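Local structure of activator of Hsp90 ATPase homologue 1/2-like C-terminal domain-containing protein (3PU2) at residues Ala36-Pro39 against Ala40-Ala44. The protein is of unknown function but belongs to the AHA1 family and has the helix-grip fold of the SRPBCC superfamily, whose members often bind hydrophobic ligands. Residues are numbered along the deposited sequence; the frame is centred on the assembly and turned at random.
Sequences ALLP and AWLFA
A tight turn in the loop between helix 25-33 and strand 49-54 brings Leu37 and Leu38 against Ala40, Trp41 and Leu42. Two carbonyls close it. Leu37 O accepts Ala40 N at 3.1 Å. Leu38 O takes Leu42 N at 3.0 Å and is also approached by Trp41 N in a weak bond of 3.4 Å. The indole lies back over this turn: CG of Trp41 sits between its backbone N and carbonyl carbon (chi1 68°), which brings the edge atom CD1 to 3.2 Å from Leu37 O, near the ring plane, while Leu38 O lies over one face. On that same face Leu42 CB stands 3.7 Å above the indole plane, over the centre of the ring. Leu38 extends alongside the indole, and its CD2 meets Trp41 CZ2 at 3.7 Å. The same methyl reaches Leu42 CD2 at 3.9 Å. In this helix-grip fold, where the antiparallel sheet curves round the long C-terminal helix as in Bet v 1-like proteins, the loop bridges strand 49-54 and helix 139-156: Leu38 touches Cys52 and Phe54 of the strand, whereas Trp41 packs on Tyr147 and Leu150 of the helix. Trp41 NE1 is hydrogen-bonded to Ala31 O of helix 25-33, tying the turn to the preceding helix. Replacing Trp41 by an alanine would probably leave Ala31 O without this donor and open a gap between Leu38 and the C-terminal helix. After Trp41, Leu42 centres an inverse gamma turn, evidenced by Phe43 N bonding to Trp41 O; CD2 of the Phe43 ring then comes obliquely to 3.5 Å from Pro39 O, and that ring stacks with His149.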
loop_
_atom_site.group_PDB
_atom_site.type_symbol
_atom_site.label_atom_id
_atom_site.label_comp_id
_atom_site.label_asym_id
_atom_site.label_seq_id
_atom_site.Cartn_x
_atom_site.Cartn_y
_atom_site.Cartn_z
ATOM N N ALA A 36 -2.953 12.362 -6.558
ATOM C CA ALA A 36 -3.961 12.458 -7.609
ATOM C C ALA A 36 -4.275 11.106 -8.262
ATOM O O ALA A 36 -5.316 10.953 -8.901
ATOM C CB ALA A 36 -3.509 13.457 -8.673
ATOM N N LEU A 37 -3.382 10.135 -8.095
ATOM C CA LEU A 37 -3.558 8.813 -8.678
ATOM C C LEU A 37 -3.970 7.737 -7.670
ATOM O O LEU A 37 -4.681 6.800 -8.011
ATOM C CB LEU A 37 -2.270 8.395 -9.394
ATOM C CG LEU A 37 -2.085 8.800 -10.866
ATOM C CD1 LEU A 37 -2.338 10.274 -11.050
ATOM C CD2 LEU A 37 -0.673 8.452 -11.317
ATOM N N LEU A 38 -3.536 7.870 -6.425
ATOM C CA LEU A 38 -3.873 6.881 -5.405
ATOM C C LEU A 38 -5.364 6.628 -5.213
ATOM O O LEU A 38 -5.770 5.496 -4.978
ATOM C CB LEU A 38 -3.277 7.277 -4.060
ATOM C CG LEU A 38 -1.812 6.947 -3.814
ATOM C CD1 LEU A 38 -1.372 7.707 -2.588
ATOM C CD2 LEU A 38 -1.603 5.450 -3.624
ATOM N N PRO A 39 -6.194 7.678 -5.269
ATOM C CA PRO A 39 -7.638 7.501 -5.090
ATOM C C PRO A 39 -8.297 6.659 -6.177
ATOM O O PRO A 39 -9.313 6.002 -5.940
ATOM C CB PRO A 39 -8.161 8.939 -5.100
ATOM C CG PRO A 39 -7.029 9.708 -4.522
ATOM C CD PRO A 39 -5.846 9.108 -5.244
ATOM N N ALA A 40 -7.707 6.684 -7.367
ATOM C CA ALA A 40 -8.238 5.957 -8.501
ATOM C C ALA A 40 -8.019 4.440 -8.498
ATOM O O ALA A 40 -8.401 3.760 -9.451
ATOM C CB ALA A 40 -7.692 6.563 -9.779
ATOM N N TRP A 41 -7.406 3.901 -7.449
ATOM C CA TRP A 41 -7.200 2.456 -7.381
ATOM C C TRP A 41 -7.127 1.887 -5.971
ATOM O O TRP A 41 -7.668 0.815 -5.704
ATOM C CB TRP A 41 -5.940 2.037 -8.132
ATOM C CG TRP A 41 -4.666 2.495 -7.521
ATOM C CD1 TRP A 41 -4.026 3.695 -7.732
ATOM C CD2 TRP A 41 -3.854 1.767 -6.596
ATOM N NE1 TRP A 41 -2.865 3.749 -6.993
ATOM C CE2 TRP A 41 -2.735 2.580 -6.286
ATOM C CE3 TRP A 41 -3.959 0.507 -5.994
ATOM C CZ2 TRP A 41 -1.731 2.168 -5.401
ATOM C CZ3 TRP A 41 -2.951 0.102 -5.107
ATOM C CH2 TRP A 41 -1.855 0.935 -4.822
ATOM N N LEU A 42 -6.467 2.600 -5.069
ATOM C CA LEU A 42 -6.320 2.141 -3.690
ATOM C C LEU A 42 -7.537 2.407 -2.800
ATOM O O LEU A 42 -7.539 3.314 -1.969
ATOM C CB LEU A 42 -5.084 2.777 -3.067
ATOM C CG LEU A 42 -4.819 2.389 -1.612
ATOM C CD1 LEU A 42 -4.716 0.873 -1.470
ATOM C CD2 LEU A 42 -3.537 3.072 -1.163
ATOM N N PHE A 43 -8.562 1.587 -2.982
ATOM C CA PHE A 43 -9.797 1.689 -2.223
ATOM C C PHE A 43 -10.489 0.333 -2.260
ATOM O O PHE A 43 -10.209 -0.485 -3.136
ATOM C CB PHE A 43 -10.701 2.734 -2.856
ATOM C CG PHE A 43 -11.162 2.372 -4.223
ATOM C CD1 PHE A 43 -12.366 1.697 -4.414
ATOM C CD2 PHE A 43 -10.389 2.696 -5.337
ATOM C CE1 PHE A 43 -12.801 1.348 -5.702
ATOM C CE2 PHE A 43 -10.810 2.353 -6.641
ATOM C CZ PHE A 43 -12.024 1.676 -6.820
ATOM N N ALA A 44 -11.374 0.080 -1.301
ATOM C CA ALA A 44 -12.104 -1.185 -1.292
ATOM C C ALA A 44 -13.532 -0.926 -1.778
ATOM O O ALA A 44 -13.938 0.226 -1.954
ATOM C CB ALA A 44 -12.113 -1.785 0.094
#